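Side-chain contacts in DUF5624 domain-containing protein (Legionella pneumophila subsp. pneumophila, PDB 4JX2), which is of unknown function but is probably secreted, and combines alpha helices with a small mixed beta sheet: residues Pro352-Pro355 / Gly356-Thr359; Pro380-Met383 / Leu384-Val388. One frame throughout, in Å; residues are numbered along the deposited sequence.

Both interactions illustrate how a side-chain amide or carboxylate can reach back from the last residue of a beta turn to its first residue or to the one just before it. Interaction 1 is a type II turn in the loop between helices 315-339 and 366-378, partly buried and touching the second subunit. Interaction 2 follows along the chain, a buried type I turn at the end of the connection from helix 366-378 to helix 386-398, closer to the middle of the molecule. Helix 366-378 packs against both. Their chemistry differs: in 352-359 a carboxylate binds the backbone and two arginines, whereas in 380-388 a carboxylate and an amide bond each other and share Ser-276.

Interaction 1: residues Pro352-Pro355 / Gly356-Thr359; sequences PAIP and GDYT
A chi1 of -72° sets CG of Asp-357 beside its own backbone N and opposite its carbonyl carbon, which carries the carboxylate back across the turn to the main chain of Ile-354. There OD2 of Asp-357 accepts the N-H of Ile-354 at 3.0 Å. The bond is nearly straight at the hydrogen, yet the donor stands well above the carboxylate plane, 56° out of it. Backbone atoms return the grip: Asp-357 N donates to Ile-354 O over 3.2 Å and closes a type II beta turn. Pro-355 and Gly-356 occupy its corners, the glycine with the positive phi (99°) expected at the third position. Alongside, CA of Ala-353 lies 3.3 Å from OD2 of Asp-357. Two arginines complete the setting, Arg-351 forming a salt bridge to OD2 and Arg-372 of helix 366-378 one to OD1; Arg-372 also bonds the carbonyl of Pro-355. Ile-354 and Pro-355 pack on Leu-348 and Ile-346 of the second subunit. Held by one N-H and two guanidinium groups, the buried carboxylate is restrained in its rotation, and the neighbouring positive charges would be expected to keep it ionised.

Interaction 2: residues Pro380-Met383 / Leu384-Val388; sequences PTEM and LSNTV. With SO4 (sulfate ion), chain F.
Met-383 to Asn-386 form a type I beta turn, closed by Asn-386 N donating to Met-383 O at 3.0 Å, through which the chain passes from loop into helix 386-398. The side chain of Asn-386 doubles back over this turn. Its ND2 donates to OE1 of Glu-382 at 2.9 Å, a bent bond (134°) that meets the carboxylate from above its plane; amide and carboxylate are turned 50° against each other, and the two side chains cross at about a right angle. Glu-382 reaches this position by folding at chi2 (-50°), which also leaves its OE2 to accept from Thr-381 OG1 at 2.8 Å. Ser-276 holds both groups from outside, its hydroxyl bonded to OE2 of Glu-382 and its carbonyl to ND2 of Asn-386. Met-383, a selenomethionine, bends at its last torsion and lays CE against OD1 of Asn-386 and alongside OG of Ser-385, which is bonded to Trp-278. Further on, Leu-384 O accepts two hydrogen bonds from Thr-387, one from N and one from OG1, the latter 2.7 Å long and on a lone pair. A sulfate, probably from the crystallisation liquor, accepts the N-H of Leu-384 through O3 at 3.2 Å and is also bound by Asn-267 and by Arg-332 of the second subunit. The arrangement is that of a short connection between successive helices, 366-378 and 386-398, ending in a type I turn at the start of the second, with Glu-382, Ser-385 and Asn-386 bonded to the loop containing Ser-276 and Trp-278.

Interaction 1: residues Pro352-Pro355 / Gly356-Thr359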
loop_
_atom_site.group_PDB
_atom_site.type_symbol
_atom_site.label_atom_id
_atom_site.label_comp_id
_atom_site.label_asym_id
_atom_site.label_seq_id
_atom_site.Cartn_x
_atom_site.Cartn_y
_atom_site.Cartn_z
ATOM N N PRO A 352 -14.682 -8.694 -2.576
ATOM C CA PRO A 352 -15.684 -9.747 -2.391
ATOM C C PRO A 352 -15.132 -10.953 -1.621
ATOM O O PRO A 352 -13.901 -11.189 -1.543
ATOM C CB PRO A 352 -16.056 -10.132 -3.810
ATOM C CG PRO A 352 -14.905 -9.702 -4.664
ATOM C CD PRO A 352 -14.171 -8.633 -3.968
ATOM N N ALA A 353 -16.051 -11.725 -1.050
ATOM C CA ALA A 353 -15.702 -12.969 -0.392
ATOM C C ALA A 353 -15.143 -13.964 -1.454
ATOM O O ALA A 353 -15.646 -14.053 -2.585
ATOM C CB ALA A 353 -16.913 -13.544 0.298
ATOM N N ILE A 354 -14.029 -14.614 -1.124
ATOM C CA ILE A 354 -13.388 -15.579 -2.016
ATOM C C ILE A 354 -13.046 -16.834 -1.206
ATOM O O ILE A 354 -12.966 -16.732 0.032
ATOM C CB ILE A 354 -12.137 -14.945 -2.689
ATOM C CG1 ILE A 354 -11.094 -14.412 -1.660
ATOM C CG2 ILE A 354 -12.549 -13.864 -3.701
ATOM C CD1 ILE A 354 -9.684 -14.180 -2.248
ATOM N N PRO A 355 -12.836 -18.022 -1.842
ATOM C CA PRO A 355 -12.460 -19.216 -1.066
ATOM C C PRO A 355 -11.308 -18.940 -0.084
ATOM O O PRO A 355 -10.373 -18.209 -0.428
ATOM C CB PRO A 355 -12.049 -20.203 -2.163
ATOM C CG PRO A 355 -12.913 -19.852 -3.290
ATOM C CD PRO A 355 -12.919 -18.349 -3.280
ATOM N N GLY A 356 -11.426 -19.471 1.143
ATOM C CA GLY A 356 -10.446 -19.250 2.206
ATOM C C GLY A 356 -10.854 -18.182 3.204
ATOM O O GLY A 356 -10.175 -17.988 4.215
ATOM N N ASP A 357 -11.942 -17.450 2.925
ATOM C CA ASP A 357 -12.499 -16.504 3.873
ATOM C C ASP A 357 -13.431 -17.267 4.787
ATOM O O ASP A 357 -14.023 -18.266 4.348
ATOM C CB ASP A 357 -13.288 -15.405 3.156
ATOM C CG ASP A 357 -12.506 -14.370 2.378
ATOM O OD1 ASP A 357 -11.269 -14.276 2.582
ATOM O OD2 ASP A 357 -13.139 -13.627 1.588
ATOM N N TYR A 358 -13.609 -16.806 6.031
ATOM C CA TYR A 358 -14.557 -17.444 6.945
ATOM C C TYR A 358 -15.980 -17.274 6.418
ATOM O O TYR A 358 -16.720 -18.252 6.321
ATOM C CB TYR A 358 -14.440 -16.885 8.376
ATOM C CG TYR A 358 -15.210 -17.721 9.372
ATOM C CD1 TYR A 358 -14.851 -19.039 9.627
ATOM C CD2 TYR A 358 -16.326 -17.207 10.034
ATOM C CE1 TYR A 358 -15.580 -19.830 10.512
ATOM C CE2 TYR A 358 -17.038 -17.977 10.961
ATOM C CZ TYR A 358 -16.659 -19.292 11.195
ATOM O OH TYR A 358 -17.352 -20.094 12.081
ATOM N N THR A 359 -16.330 -16.035 6.018
ATOM C CA THR A 359 -17.654 -15.658 5.492
ATOM C C THR A 359 -18.019 -16.349 4.167
ATOM O O THR A 359 -19.196 -16.344 3.807
ATOM C CB THR A 359 -17.748 -14.131 5.289
ATOM O OG1 THR A 359 -16.661 -13.662 4.482
ATOM C CG2 THR A 359 -17.796 -13.370 6.607
#

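Interaction 2: residues Pro380-Met383 / Leu384-Val388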
loop_
_atom_site.group_PDB
_atom_site.type_symbol
_atom_site.label_atom_id
_atom_site.label_comp_id
_atom_site.label_asym_id
_atom_site.label_seq_id
_atom_site.Cartn_x
_atom_site.Cartn_y
_atom_site.Cartn_z
ATOM N N PRO A 380 1.409 -10.563 -5.787
ATOM C CA PRO A 380 2.391 -9.804 -4.984
ATOM C C PRO A 380 1.789 -9.098 -3.762
ATOM O O PRO A 380 2.501 -8.873 -2.784
ATOM C CB PRO A 380 2.923 -8.771 -5.982
ATOM C CG PRO A 380 1.854 -8.619 -7.015
ATOM C CD PRO A 380 1.300 -10.004 -7.152
ATOM N N THR A 381 0.491 -8.754 -3.817
ATOM C CA THR A 381 -0.270 -8.098 -2.745
ATOM C C THR A 381 -0.524 -9.027 -1.554
ATOM O O THR A 381 -0.805 -8.550 -0.463
ATOM C CB THR A 381 -1.625 -7.599 -3.298
ATOM O OG1 THR A 381 -2.408 -8.707 -3.782
ATOM C CG2 THR A 381 -1.453 -6.559 -4.379
ATOM N N GLU A 382 -0.446 -10.336 -1.766
ATOM C CA GLU A 382 -0.744 -11.365 -0.759
ATOM C C GLU A 382 0.471 -11.948 -0.066
ATOM O O GLU A 382 1.574 -12.009 -0.622
ATOM C CB GLU A 382 -1.487 -12.538 -1.423
ATOM C CG GLU A 382 -2.738 -12.164 -2.200
ATOM C CD GLU A 382 -3.709 -11.281 -1.452
ATOM O OE1 GLU A 382 -4.198 -11.696 -0.374
ATOM O OE2 GLU A 382 -3.962 -10.156 -1.938
HETATM N N MSE A 383 0.244 -12.393 1.162
HETATM C CA MSE A 383 1.215 -13.103 2.009
HETATM C C MSE A 383 0.742 -14.522 2.041
HETATM O O MSE A 383 -0.482 -14.721 1.989
HETATM C CB MSE A 383 1.266 -12.523 3.448
HETATM C CG MSE A 383 0.735 -11.116 3.589
HETATM SE SE MSE A 383 0.960 -10.425 5.374
HETATM C CE MSE A 383 -0.821 -10.699 6.037
ATOM N N LEU A 384 1.636 -15.516 2.183
ATOM C CA LEU A 384 1.159 -16.919 2.267
ATOM C C LEU A 384 0.230 -17.136 3.487
ATOM O O LEU A 384 -0.685 -17.944 3.383
ATOM C CB LEU A 384 2.300 -17.958 2.274
ATOM C CG LEU A 384 2.944 -18.276 0.927
ATOM C CD1 LEU A 384 3.984 -19.368 1.082
ATOM C CD2 LEU A 384 1.903 -18.663 -0.145
ATOM N N SER A 385 0.402 -16.351 4.580
ATOM C CA SER A 385 -0.438 -16.454 5.771
ATOM C C SER A 385 -1.919 -16.074 5.494
ATOM O O SER A 385 -2.788 -16.499 6.266
ATOM C CB SER A 385 0.132 -15.633 6.924
ATOM O OG SER A 385 0.330 -14.273 6.588
ATOM N N ASN A 386 -2.215 -15.350 4.364
ATOM C CA ASN A 386 -3.593 -15.010 3.953
ATOM C C ASN A 386 -4.361 -16.262 3.502
ATOM O O ASN A 386 -5.589 -16.212 3.398
ATOM C CB ASN A 386 -3.609 -13.981 2.827
ATOM C CG ASN A 386 -3.198 -12.584 3.204
ATOM O OD1 ASN A 386 -3.168 -12.209 4.371
ATOM N ND2 ASN A 386 -2.944 -11.758 2.205
ATOM N N THR A 387 -3.641 -17.386 3.222
ATOM C CA THR A 387 -4.253 -18.658 2.816
ATOM C C THR A 387 -5.245 -19.143 3.877
ATOM O O THR A 387 -6.269 -19.745 3.529
ATOM C CB THR A 387 -3.165 -19.737 2.602
ATOM O OG1 THR A 387 -2.230 -19.293 1.633
ATOM C CG2 THR A 387 -3.728 -21.084 2.206
ATOM N N VAL A 388 -4.908 -18.924 5.174
ATOM C CA VAL A 388 -5.700 -19.426 6.293
ATOM C C VAL A 388 -6.059 -18.334 7.326
ATOM O O VAL A 388 -6.998 -18.537 8.100
ATOM C CB VAL A 388 -4.973 -20.614 6.985
ATOM C CG1 VAL A 388 -4.720 -21.775 6.015
ATOM C CG2 VAL A 388 -3.683 -20.181 7.694
HETATM S S SO4 F . 5.473 -15.139 2.206
HETATM O O1 SO4 F . 5.107 -16.058 1.139
HETATM O O2 SO4 F . 6.792 -14.547 1.896
HETATM O O3 SO4 F . 4.459 -14.090 2.299
HETATM O O4 SO4 F . 5.556 -15.843 3.490
#